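Side-chain contacts in domain of Unknown Function with a Cystatin-Like Fold (Nostoc punctiforme, PDB 2RGQ), which is of unknown function but adopts the cystatin-like fold of the SnoaL-like, NTF2-related proteins, in which a curved sheet wraps round helices: residues L10-L15 / D83-E88; D38-L41 / G46-K49; Q42-I47 / P129-L134; V107-R112 / W118-R123. One frame throughout, in Å; residues are numbered along the deposited sequence.

Contact 1: L10-L15 / D83-E88; sequences LEIMEL and DEATME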
loop_
_atom_site.group_PDB
_atom_site.type_symbol
_atom_site.label_atom_id
_atom_site.label_comp_id
_atom_site.label_asym_id
_atom_site.label_seq_id
_atom_site.Cartn_x
_atom_site.Cartn_y
_atom_site.Cartn_z
ATOM N N LEU B 10 -9.252 -6.880 6.846
ATOM C CA LEU B 10 -8.751 -5.550 7.229
ATOM C C LEU B 10 -7.955 -5.611 8.533
ATOM O O LEU B 10 -6.864 -5.020 8.628
ATOM C CB LEU B 10 -9.883 -4.544 7.282
ATOM C CG LEU B 10 -10.562 -4.182 5.985
ATOM C CD1 LEU B 10 -11.862 -3.487 6.252
ATOM C CD2 LEU B 10 -9.663 -3.265 5.121
ATOM N N GLU B 11 -8.458 -6.356 9.511
ATOM C CA GLU B 11 -7.744 -6.580 10.801
ATOM C C GLU B 11 -6.423 -7.306 10.587
ATOM O O GLU B 11 -5.405 -6.976 11.205
ATOM C CB GLU B 11 -8.618 -7.330 11.826
ATOM C CG GLU B 11 -8.110 -7.189 13.284
ATOM C CD GLU B 11 -8.927 -7.947 14.321
ATOM O OE1 GLU B 11 -10.146 -8.041 14.096
ATOM O OE2 GLU B 11 -8.355 -8.451 15.340
ATOM N N ILE B 12 -6.408 -8.305 9.713
ATOM C CA ILE B 12 -5.151 -9.032 9.438
ATOM C C ILE B 12 -4.133 -8.105 8.748
ATOM O O ILE B 12 -2.940 -8.137 9.083
ATOM C CB ILE B 12 -5.427 -10.309 8.602
ATOM C CG1 ILE B 12 -6.223 -11.337 9.414
ATOM C CG2 ILE B 12 -4.170 -10.950 8.063
ATOM C CD1 ILE B 12 -6.925 -12.370 8.543
HETATM N N MSE B 13 -4.579 -7.310 7.788
HETATM C CA MSE B 13 -3.716 -6.340 7.141
HETATM C C MSE B 13 -3.174 -5.348 8.177
HETATM O O MSE B 13 -2.020 -4.957 8.098
HETATM C CB MSE B 13 -4.437 -5.622 5.993
HETATM C CG MSE B 13 -4.495 -6.483 4.746
HETATM SE SE MSE B 13 -5.287 -5.454 3.349
HETATM C CE MSE B 13 -6.962 -5.680 3.902
ATOM N N GLU B 14 -4.017 -4.927 9.119
ATOM C CA GLU B 14 -3.577 -4.035 10.227
ATOM C C GLU B 14 -2.487 -4.643 11.119
ATOM O O GLU B 14 -1.653 -3.921 11.653
ATOM C CB GLU B 14 -4.763 -3.545 11.048
ATOM C CG GLU B 14 -5.477 -2.394 10.397
ATOM C CD GLU B 14 -6.572 -1.792 11.285
ATOM O OE1 GLU B 14 -6.599 -2.116 12.505
ATOM O OE2 GLU B 14 -7.385 -0.977 10.763
ATOM N N LEU B 15 -2.387 -5.969 11.188
ATOM C CA LEU B 15 -1.281 -6.574 11.957
ATOM C C LEU B 15 0.044 -6.180 11.344
ATOM O O LEU B 15 0.964 -5.829 12.092
ATOM C CB LEU B 15 -1.313 -8.087 11.967
ATOM C CG LEU B 15 -2.415 -8.760 12.769
ATOM C CD1 LEU B 15 -2.586 -10.262 12.420
ATOM C CD2 LEU B 15 -2.159 -8.529 14.271
ATOM N N ASP B 83 -10.925 -18.107 11.633
ATOM C CA ASP B 83 -9.959 -18.122 12.724
ATOM C C ASP B 83 -8.552 -18.537 12.416
ATOM O O ASP B 83 -7.739 -18.502 13.299
ATOM C CB ASP B 83 -10.517 -18.931 13.897
ATOM C CG ASP B 83 -10.696 -20.418 13.596
ATOM O OD1 ASP B 83 -10.506 -20.836 12.445
ATOM O OD2 ASP B 83 -11.086 -21.154 14.553
ATOM N N GLU B 84 -8.257 -18.892 11.171
ATOM C CA GLU B 84 -6.908 -19.234 10.747
ATOM C C GLU B 84 -6.730 -18.744 9.315
ATOM O O GLU B 84 -7.581 -18.991 8.452
ATOM C CB GLU B 84 -6.684 -20.718 10.784
ATOM C CG GLU B 84 -6.920 -21.369 12.146
ATOM C CD GLU B 84 -6.551 -22.836 12.122
ATOM O OE1 GLU B 84 -5.349 -23.117 12.287
ATOM O OE2 GLU B 84 -7.471 -23.684 11.954
ATOM N N ALA B 85 -5.647 -18.056 9.062
ATOM C CA ALA B 85 -5.414 -17.531 7.722
ATOM C C ALA B 85 -3.924 -17.347 7.485
ATOM O O ALA B 85 -3.090 -17.489 8.403
ATOM C CB ALA B 85 -6.195 -16.215 7.496
ATOM N N THR B 86 -3.604 -17.124 6.214
ATOM C CA THR B 86 -2.260 -16.861 5.771
ATOM C C THR B 86 -2.312 -15.605 4.933
ATOM O O THR B 86 -3.308 -15.367 4.246
ATOM C CB THR B 86 -1.653 -18.046 4.974
ATOM O OG1 THR B 86 -2.454 -18.288 3.811
ATOM C CG2 THR B 86 -1.610 -19.287 5.812
HETATM N N MSE B 87 -1.315 -14.751 5.098
HETATM C CA MSE B 87 -1.164 -13.537 4.325
HETATM C C MSE B 87 0.181 -13.552 3.639
HETATM O O MSE B 87 1.160 -13.967 4.267
HETATM C CB MSE B 87 -1.254 -12.299 5.238
HETATM C CG MSE B 87 -1.142 -11.002 4.457
HETATM SE SE MSE B 87 -1.566 -9.440 5.495
HETATM C CE MSE B 87 -0.366 -9.553 6.928
ATOM N N GLU B 88 0.240 -13.106 2.371
ATOM C CA GLU B 88 1.497 -12.891 1.649
ATOM C C GLU B 88 1.507 -11.411 1.316
ATOM O O GLU B 88 0.470 -10.838 0.997
ATOM C CB GLU B 88 1.627 -13.748 0.387
ATOM C CG GLU B 88 1.427 -15.215 0.632
ATOM C CD GLU B 88 -0.048 -15.633 0.656
ATOM O OE1 GLU B 88 -0.810 -15.318 -0.286
ATOM O OE2 GLU B 88 -0.468 -16.304 1.635
#
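Ile12 of the helix and Met87 of the strand lie alongside each other, their chains running opposite ways. These two residues bury the most surface here. Met87 is a selenomethionine. Its CB points towards the helix. CG is anti to the backbone N (chi1 -178°), and the chain runs on extended until a bend at chi3 (57°) sets SE and CE against Ile12. SE rests 4.0 Å from CG2 of Ile12. CE turns further and touches the helix backbone, 3.6 Å from the carbonyl O of Ile12.

The other branch of Ile12 serves a second partner. CD1 reaches the methyl CB of Ala85 at 4.1 Å. Ile12 therefore divides its two arms between residues two apart on one strand face.

Met13, also a selenomethionine, adds a lighter touch from the side. Its CG is 4.2 Å from SE of Met87. The end of Met13 leads away from the strand; its side chain also packs on Ala76 and Ile78 of strand 69-80. Leu10 of a third subunit also touches Met13.

The whole contact is apolar dispersion packing, and Ile12, Ala85 and Met87 are buried. The short segment axes run 10.0 Å apart at their closest and cross at -55°. This is helix-on-sheet packing, with helix 6-25 lying across the concave face of the curved sheet, as in the cystatin-like fold.

Contact 2: D38-L41 / G46-K49; sequences DGAL and GIAK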
loop_
_atom_site.group_PDB
_atom_site.type_symbol
_atom_site.label_atom_id
_atom_site.label_comp_id
_atom_site.label_asym_id
_atom_site.label_seq_id
_atom_site.Cartn_x
_atom_site.Cartn_y
_atom_site.Cartn_z
ATOM N N ASP B 38 2.704 -17.125 21.910
ATOM C CA ASP B 38 3.717 -18.054 21.382
ATOM C C ASP B 38 4.040 -17.784 19.910
ATOM O O ASP B 38 4.518 -18.672 19.204
ATOM C CB ASP B 38 3.311 -19.534 21.621
ATOM C CG ASP B 38 1.946 -19.899 21.025
ATOM O OD1 ASP B 38 1.152 -18.989 20.743
ATOM O OD2 ASP B 38 1.674 -21.096 20.845
ATOM N N GLY B 39 3.796 -16.547 19.461
ATOM C CA GLY B 39 4.056 -16.142 18.102
ATOM C C GLY B 39 5.536 -16.061 17.809
ATOM O O GLY B 39 6.321 -15.905 18.728
ATOM N N ALA B 40 5.894 -16.113 16.521
ATOM C CA ALA B 40 7.288 -16.137 16.125
ATOM C C ALA B 40 7.558 -15.251 14.921
ATOM O O ALA B 40 6.651 -15.006 14.117
ATOM C CB ALA B 40 7.744 -17.556 15.815
ATOM N N LEU B 41 8.787 -14.741 14.870
ATOM C CA LEU B 41 9.331 -13.954 13.736
ATOM C C LEU B 41 10.586 -14.660 13.257
ATOM O O LEU B 41 11.524 -14.883 14.072
ATOM C CB LEU B 41 9.710 -12.541 14.148
ATOM C CG LEU B 41 10.341 -11.644 13.048
ATOM C CD1 LEU B 41 9.482 -11.512 11.818
ATOM C CD2 LEU B 41 10.679 -10.247 13.591
ATOM N N GLY B 46 17.617 -15.434 12.023
ATOM C CA GLY B 46 17.193 -16.420 13.006
ATOM C C GLY B 46 15.700 -16.304 13.275
ATOM O O GLY B 46 14.958 -15.649 12.508
ATOM N N ILE B 47 15.307 -16.912 14.393
ATOM C CA ILE B 47 13.933 -17.025 14.847
ATOM C C ILE B 47 13.839 -16.437 16.261
ATOM O O ILE B 47 14.720 -16.669 17.086
ATOM C CB ILE B 47 13.507 -18.509 14.949
ATOM C CG1 ILE B 47 13.600 -19.217 13.592
ATOM C CG2 ILE B 47 12.101 -18.616 15.516
ATOM C CD1 ILE B 47 13.299 -20.705 13.604
ATOM N N ALA B 48 12.808 -15.659 16.522
ATOM C CA ALA B 48 12.489 -15.119 17.849
ATOM C C ALA B 48 11.093 -15.662 18.126
ATOM O O ALA B 48 10.210 -15.501 17.266
ATOM C CB ALA B 48 12.525 -13.564 17.902
ATOM N N LYS B 49 10.884 -16.303 19.280
ATOM C CA LYS B 49 9.579 -16.910 19.596
ATOM C C LYS B 49 9.234 -16.660 21.045
ATOM O O LYS B 49 10.072 -16.868 21.944
ATOM C CB LYS B 49 9.577 -18.417 19.328
ATOM C CG LYS B 49 8.201 -19.070 19.237
ATOM C CD LYS B 49 8.202 -20.296 18.363
ATOM C CE LYS B 49 6.810 -20.730 17.960
ATOM N NZ LYS B 49 6.032 -21.241 19.062
#
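Ala40 and Lys49 face each other across an antiparallel beta hairpin formed by strands 39-43 and 46-49, at one edge of the sheet.

Backbone hydrogen bonds set the register. Leu41 and Ala48 form a hydrogen-bonded pair. Leu41 N gives to Ala48 O and Ala48 N gives to Leu41 O, each at 2.9 Å and nearly straight. Ala40 and Lys49 form the next, non-hydrogen-bonded pair, with CA atoms 4.2 Å apart. CA-H...O contacts flank these bonds, such as Ala40 CA to Ala48 O at 3.2 Å.

Apolar contacts involve two faces. On one, the aliphatic chain of Lys49 passes over the methyl of Ala40, and CG and CD both come within 3.8 Å of Ala40 CB. On the other, Leu41 and Ala48 turn to helix 51-66, where both meet Leu54.

The polar contact is at the end of Lys49. CG is anti to the backbone N (chi1 -163°), and the chain runs extended beside Gly39 before bending at its last torsion (-69°). The bend brings the ammonium back to the main chain of Asp38, not to its carboxylate. NZ donates to Asp38 O at 3.0 Å, in the carbonyl plane, while Asp38 OD2 stays 4.7 Å from NZ.

Contact 3: Q42-I47 / P129-L134; sequences QGFWGI and PSLPLL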
loop_
_atom_site.group_PDB
_atom_site.type_symbol
_atom_site.label_atom_id
_atom_site.label_comp_id
_atom_site.label_asym_id
_atom_site.label_seq_id
_atom_site.Cartn_x
_atom_site.Cartn_y
_atom_site.Cartn_z
ATOM N N GLN B 42 10.615 -15.006 11.958
ATOM C CA GLN B 42 11.770 -15.638 11.328
ATOM C C GLN B 42 12.248 -14.845 10.131
ATOM O O GLN B 42 11.451 -14.458 9.307
ATOM C CB GLN B 42 11.423 -17.037 10.831
ATOM C CG GLN B 42 12.601 -17.835 10.294
ATOM C CD GLN B 42 12.238 -19.269 10.013
ATOM O OE1 GLN B 42 11.061 -19.602 9.764
ATOM N NE2 GLN B 42 13.242 -20.144 10.081
ATOM N N GLY B 43 13.567 -14.704 10.015
ATOM C CA GLY B 43 14.229 -14.125 8.843
ATOM C C GLY B 43 15.598 -14.804 8.711
ATOM O O GLY B 43 15.899 -15.740 9.446
ATOM N N PHE B 44 16.441 -14.339 7.793
ATOM C CA PHE B 44 17.770 -14.925 7.609
ATOM C C PHE B 44 18.585 -14.902 8.904
ATOM O O PHE B 44 19.432 -15.744 9.086
ATOM C CB PHE B 44 18.565 -14.226 6.464
ATOM C CG PHE B 44 18.960 -12.797 6.764
ATOM C CD1 PHE B 44 20.142 -12.513 7.469
ATOM C CD2 PHE B 44 18.180 -11.748 6.339
ATOM C CE1 PHE B 44 20.493 -11.202 7.765
ATOM C CE2 PHE B 44 18.515 -10.438 6.617
ATOM C CZ PHE B 44 19.684 -10.163 7.348
ATOM N N TRP B 45 18.342 -13.886 9.741
ATOM C CA TRP B 45 19.035 -13.666 11.035
ATOM C C TRP B 45 18.719 -14.692 12.160
ATOM O O TRP B 45 19.465 -14.784 13.156
ATOM C CB TRP B 45 18.768 -12.229 11.533
ATOM C CG TRP B 45 17.343 -11.967 11.748
ATOM C CD1 TRP B 45 16.577 -12.366 12.815
ATOM C CD2 TRP B 45 16.453 -11.371 10.813
ATOM N NE1 TRP B 45 15.283 -12.019 12.600
ATOM C CE2 TRP B 45 15.168 -11.411 11.378
ATOM C CE3 TRP B 45 16.616 -10.830 9.530
ATOM C CZ2 TRP B 45 14.051 -10.883 10.723
ATOM C CZ3 TRP B 45 15.523 -10.299 8.882
ATOM C CH2 TRP B 45 14.249 -10.338 9.466
ATOM N N GLY B 46 17.617 -15.434 12.023
ATOM C CA GLY B 46 17.193 -16.420 13.006
ATOM C C GLY B 46 15.700 -16.304 13.275
ATOM O O GLY B 46 14.958 -15.649 12.508
ATOM N N ILE B 47 15.307 -16.912 14.393
ATOM C CA ILE B 47 13.933 -17.025 14.847
ATOM C C ILE B 47 13.839 -16.437 16.261
ATOM O O ILE B 47 14.720 -16.669 17.086
ATOM C CB ILE B 47 13.507 -18.509 14.949
ATOM C CG1 ILE B 47 13.600 -19.217 13.592
ATOM C CG2 ILE B 47 12.101 -18.616 15.516
ATOM C CD1 ILE B 47 13.299 -20.705 13.604
ATOM N N PRO B 129 18.167 -9.601 -1.913
ATOM C CA PRO B 129 19.648 -9.521 -1.860
ATOM C C PRO B 129 20.250 -8.109 -1.747
ATOM O O PRO B 129 21.426 -7.965 -1.433
ATOM C CB PRO B 129 20.090 -10.205 -3.163
ATOM C CG PRO B 129 18.899 -10.700 -3.844
ATOM C CD PRO B 129 17.689 -10.262 -3.145
ATOM N N SER B 130 19.454 -7.074 -1.987
ATOM C CA SER B 130 19.940 -5.703 -1.897
ATOM C C SER B 130 20.353 -5.248 -0.517
ATOM O O SER B 130 21.090 -4.282 -0.426
ATOM C CB SER B 130 18.884 -4.726 -2.406
ATOM O OG SER B 130 17.712 -4.778 -1.628
ATOM N N LEU B 131 19.897 -5.934 0.542
ATOM C CA LEU B 131 20.128 -5.483 1.914
ATOM C C LEU B 131 21.611 -5.360 2.209
ATOM O O LEU B 131 22.318 -6.356 2.073
ATOM C CB LEU B 131 19.483 -6.418 2.935
ATOM C CG LEU B 131 19.374 -5.836 4.368
ATOM C CD1 LEU B 131 18.226 -4.820 4.462
ATOM C CD2 LEU B 131 19.174 -6.922 5.378
ATOM N N PRO B 132 22.080 -4.140 2.554
ATOM C CA PRO B 132 23.472 -3.915 2.915
ATOM C C PRO B 132 24.040 -4.952 3.892
ATOM O O PRO B 132 25.131 -5.416 3.655
ATOM C CB PRO B 132 23.437 -2.538 3.569
ATOM C CG PRO B 132 22.374 -1.840 2.828
ATOM C CD PRO B 132 21.327 -2.869 2.583
ATOM N N LEU B 133 23.285 -5.334 4.932
ATOM C CA LEU B 133 23.728 -6.348 5.898
ATOM C C LEU B 133 24.028 -7.729 5.247
ATOM O O LEU B 133 24.769 -8.530 5.815
ATOM C CB LEU B 133 22.708 -6.487 7.043
ATOM C CG LEU B 133 23.134 -7.289 8.286
ATOM C CD1 LEU B 133 24.287 -6.579 9.037
ATOM C CD2 LEU B 133 21.976 -7.516 9.205
ATOM N N LEU B 134 23.437 -8.013 4.084
ATOM C CA LEU B 134 23.741 -9.228 3.319
ATOM C C LEU B 134 24.919 -9.042 2.345
ATOM O O LEU B 134 25.594 -10.007 2.025
ATOM C CB LEU B 134 22.510 -9.685 2.537
ATOM C CG LEU B 134 21.250 -10.073 3.293
ATOM C CD1 LEU B 134 20.208 -10.568 2.308
ATOM C CD2 LEU B 134 21.559 -11.152 4.298
#
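Phe44 meets three leucines, Leu131, Leu133 and Leu134, and its ring carries the whole contact. CB points from the turn towards segment 129-134. CG lies between the backbone N and the carbonyl carbon (chi1 68°), and this sets the ring between Trp45 and the leucines.

CG and CD1 come first. Both lie under CD2 of Leu134, which sits over the centre of the ring. This is a CH-pi contact, with the methyl 3.6 Å from the ring centroid and only 8° off the normal. CD2 of Phe44 is under the same methyl, 4.0 Å from CD2 of Leu134. CE1 is nearer to it, at 3.6 Å. CE2 and CZ are shared. Each is 3.8 Å from CD2 of Leu131, which approaches obliquely. CZ, the tip, also meets CD2 of Leu133, which comes in at the edge near the ring plane, 4.0 Å away.

The opposite face of the ring is touched by Trp45. CE3 of Trp45 stands 3.5 Å above the plane, towards the rim. Phe44 therefore lies between its neighbour in the turn and the methyl of Leu134. Trp45 in turn covers CA of Gly43 with its own ring face.

The leucine side is held in shape by a backbone hydrogen bond from Leu134 N to Leu131 O. Leu134 and Phe44 also both touch Val127 of strand 117-127, and Leu133 touches Phe65 of helix 51-66. The contact lies at the surface and is purely apolar. It packs the C-terminal tail against the tip of a beta hairpin, whose type I turn runs from Gly43 to Gly46.

Contact 4: V107-R112 / W118-R123; sequences VKDQVR and WYLILR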
loop_
_atom_site.group_PDB
_atom_site.type_symbol
_atom_site.label_atom_id
_atom_site.label_comp_id
_atom_site.label_asym_id
_atom_site.label_seq_id
_atom_site.Cartn_x
_atom_site.Cartn_y
_atom_site.Cartn_z
ATOM N N VAL B 107 7.034 -11.313 2.393
ATOM C CA VAL B 107 6.623 -11.690 3.738
ATOM C C VAL B 107 5.468 -12.669 3.718
ATOM O O VAL B 107 4.464 -12.439 3.053
ATOM C CB VAL B 107 6.261 -10.426 4.576
ATOM C CG1 VAL B 107 5.916 -10.785 6.017
ATOM C CG2 VAL B 107 7.393 -9.427 4.583
ATOM N N LYS B 108 5.599 -13.770 4.492
ATOM C CA LYS B 108 4.532 -14.740 4.618
ATOM C C LYS B 108 4.117 -14.797 6.095
ATOM O O LYS B 108 4.952 -15.060 6.951
ATOM C CB LYS B 108 4.962 -16.130 4.150
ATOM C CG LYS B 108 3.766 -17.067 4.044
ATOM C CD LYS B 108 4.124 -18.560 3.946
ATOM C CE LYS B 108 2.917 -19.384 4.453
ATOM N NZ LYS B 108 2.614 -19.121 5.926
ATOM N N ASP B 109 2.833 -14.590 6.359
ATOM C CA ASP B 109 2.275 -14.577 7.726
ATOM C C ASP B 109 1.240 -15.665 7.936
ATOM O O ASP B 109 0.427 -15.929 7.061
ATOM C CB ASP B 109 1.622 -13.222 8.042
ATOM C CG ASP B 109 2.610 -12.076 8.032
ATOM O OD1 ASP B 109 3.618 -12.214 8.757
ATOM O OD2 ASP B 109 2.350 -11.017 7.379
ATOM N N GLN B 110 1.337 -16.380 9.055
ATOM C CA GLN B 110 0.278 -17.290 9.482
ATOM C C GLN B 110 -0.354 -16.523 10.638
ATOM O O GLN B 110 0.378 -16.087 11.577
ATOM C CB GLN B 110 0.823 -18.609 9.985
ATOM C CG GLN B 110 1.578 -19.420 8.960
ATOM C CD GLN B 110 2.164 -20.680 9.552
ATOM O OE1 GLN B 110 2.002 -20.960 10.747
ATOM N NE2 GLN B 110 2.860 -21.458 8.720
ATOM N N VAL B 111 -1.674 -16.343 10.598
ATOM C CA VAL B 111 -2.382 -15.572 11.595
ATOM C C VAL B 111 -3.510 -16.431 12.185
ATOM O O VAL B 111 -3.927 -17.409 11.572
ATOM C CB VAL B 111 -2.951 -14.261 11.076
ATOM C CG1 VAL B 111 -1.776 -13.286 10.642
ATOM C CG2 VAL B 111 -4.022 -14.518 9.972
ATOM N N ARG B 112 -3.906 -16.091 13.394
ATOM C CA ARG B 112 -4.944 -16.838 14.109
ATOM C C ARG B 112 -5.802 -15.913 14.936
ATOM O O ARG B 112 -5.303 -14.931 15.517
ATOM C CB ARG B 112 -4.293 -17.878 14.996
ATOM C CG ARG B 112 -5.243 -18.858 15.726
ATOM C CD ARG B 112 -4.446 -19.841 16.553
ATOM N NE ARG B 112 -3.526 -20.627 15.711
ATOM C CZ ARG B 112 -2.418 -21.247 16.123
ATOM N NH1 ARG B 112 -2.069 -21.236 17.364
ATOM N NH2 ARG B 112 -1.677 -21.927 15.290
ATOM N N TRP B 118 -7.294 -11.087 15.997
ATOM C CA TRP B 118 -6.268 -11.697 15.147
ATOM C C TRP B 118 -4.883 -11.362 15.669
ATOM O O TRP B 118 -4.607 -10.227 16.133
ATOM C CB TRP B 118 -6.354 -11.254 13.689
ATOM C CG TRP B 118 -7.550 -11.749 12.997
ATOM C CD1 TRP B 118 -8.717 -11.101 12.851
ATOM C CD2 TRP B 118 -7.690 -13.009 12.342
ATOM N NE1 TRP B 118 -9.589 -11.856 12.101
ATOM C CE2 TRP B 118 -8.989 -13.048 11.794
ATOM C CE3 TRP B 118 -6.863 -14.117 12.190
ATOM C CZ2 TRP B 118 -9.483 -14.164 11.081
ATOM C CZ3 TRP B 118 -7.332 -15.236 11.468
ATOM C CH2 TRP B 118 -8.641 -15.251 10.931
ATOM N N TYR B 119 -4.021 -12.368 15.593
ATOM C CA TYR B 119 -2.628 -12.287 15.986
ATOM C C TYR B 119 -1.694 -12.987 15.024
ATOM O O TYR B 119 -2.084 -13.945 14.360
ATOM C CB TYR B 119 -2.412 -13.024 17.317
ATOM C CG TYR B 119 -3.106 -12.410 18.465
ATOM C CD1 TYR B 119 -2.525 -11.356 19.177
ATOM C CD2 TYR B 119 -4.365 -12.839 18.832
ATOM C CE1 TYR B 119 -3.190 -10.772 20.247
ATOM C CE2 TYR B 119 -5.050 -12.255 19.896
ATOM C CZ TYR B 119 -4.457 -11.241 20.606
ATOM O OH TYR B 119 -5.180 -10.674 21.628
ATOM N N LEU B 120 -0.467 -12.490 14.926
ATOM C CA LEU B 120 0.588 -13.176 14.209
ATOM C C LEU B 120 1.040 -14.457 14.945
ATOM O O LEU B 120 1.465 -14.409 16.129
ATOM C CB LEU B 120 1.808 -12.240 14.059
ATOM C CG LEU B 120 1.669 -11.028 13.126
ATOM C CD1 LEU B 120 2.872 -10.100 13.319
ATOM C CD2 LEU B 120 1.566 -11.452 11.669
ATOM N N ILE B 121 0.947 -15.604 14.268
ATOM C CA ILE B 121 1.512 -16.865 14.782
ATOM C C ILE B 121 2.942 -17.041 14.273
ATOM O O ILE B 121 3.844 -17.482 15.004
ATOM C CB ILE B 121 0.683 -18.104 14.342
ATOM C CG1 ILE B 121 -0.756 -17.997 14.904
ATOM C CG2 ILE B 121 1.416 -19.438 14.732
ATOM C CD1 ILE B 121 -0.852 -17.921 16.444
ATOM N N LEU B 122 3.132 -16.779 12.985
ATOM C CA LEU B 122 4.431 -16.885 12.387
ATOM C C LEU B 122 4.566 -15.917 11.269
ATOM O O LEU B 122 3.824 -15.982 10.292
ATOM C CB LEU B 122 4.689 -18.289 11.835
ATOM C CG LEU B 122 6.014 -18.500 11.094
ATOM C CD1 LEU B 122 7.211 -18.167 11.976
ATOM C CD2 LEU B 122 6.092 -19.924 10.655
ATOM N N ARG B 123 5.530 -15.017 11.394
ATOM C CA ARG B 123 5.878 -14.095 10.316
ATOM C C ARG B 123 7.257 -14.486 9.813
ATOM O O ARG B 123 8.218 -14.532 10.597
ATOM C CB ARG B 123 5.812 -12.641 10.791
ATOM C CG ARG B 123 6.494 -11.698 9.806
ATOM C CD ARG B 123 6.233 -10.263 10.088
ATOM N NE ARG B 123 5.001 -9.880 9.403
ATOM C CZ ARG B 123 4.772 -8.688 8.866
ATOM N NH1 ARG B 123 5.628 -7.683 8.950
ATOM N NH2 ARG B 123 3.642 -8.497 8.220
#
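Asp109 and Arg123 form the tight polar part of this contact. They lie side by side on the buried face, and Arg123 grips the carboxylate side-on. NE donates to OD1 of Asp109 at 2.8 Å, on its syn lone pair. NH2 of Arg123 donates to OD2 of Asp109 at 3.0 Å. The two planes are only 7° apart, so the paired bonds hold both groups flat. A bend in Arg123 (chi3 -88°) turns the guanidinium to the acid. CG1 of Val107 covers one of its faces, 3.6 Å from NE of Arg123. Arg123 also makes a salt bridge with Glu20 and a cation-pi contact with Phe19, both of helix 6-25. With Glu20 as a second acid beside it, Arg123 probably stays charged.

Val111 stands on the same face as Asp109. Its CG2 meets CE3 of Trp118 at 3.6 Å, the side chains crossing at about a right angle. Trp118 NE1 is hydrogen-bonded to OD1 of Asp8.

The strands form an antiparallel hairpin interrupted by a classic beta bulge. Two residues, Ile121 and Leu122, stand opposite the single Gln110. Gln110 O accepts from Ile121 N at 2.8 Å and from Leu122 N at 3.2 Å. The extra residue shifts the register by one where the chain turns a corner.

The other face is more open, and its side chains are partly exposed. Gln110 and Leu122 point the same way, with OE1 of Gln110 3.9 Å from CB of Leu122. Arg112 crosses Ile121 obliquely. CD1 of Ile121 lies over one face of the Arg112 guanidinium, 3.6 Å from NH1.

In the fold
All four contacts reach one mixed six-stranded sheet. Along the chain, contact 2 falls between the segments of contact 1, and contact 4 falls between those of contact 3. Contacts 1 and 4 are closest, with centres about 7 Å apart. Their strands 84-95 and 101-114 are sheet neighbours. Strand 39-43 of contact 2 lies beside strand 117-127 of contact 4, with centres about 11 Å apart. Contacts 2 and 3 share Gly46 and Ile47. Contacts 1 and 3, about 23 Å apart between centres, both touch the third subunit. Contact 1 seats helix 6-25 on the sheet, contacts 2 and 4 form two of its hairpins, and contact 3 brings the C-terminal segment to one hairpin tip.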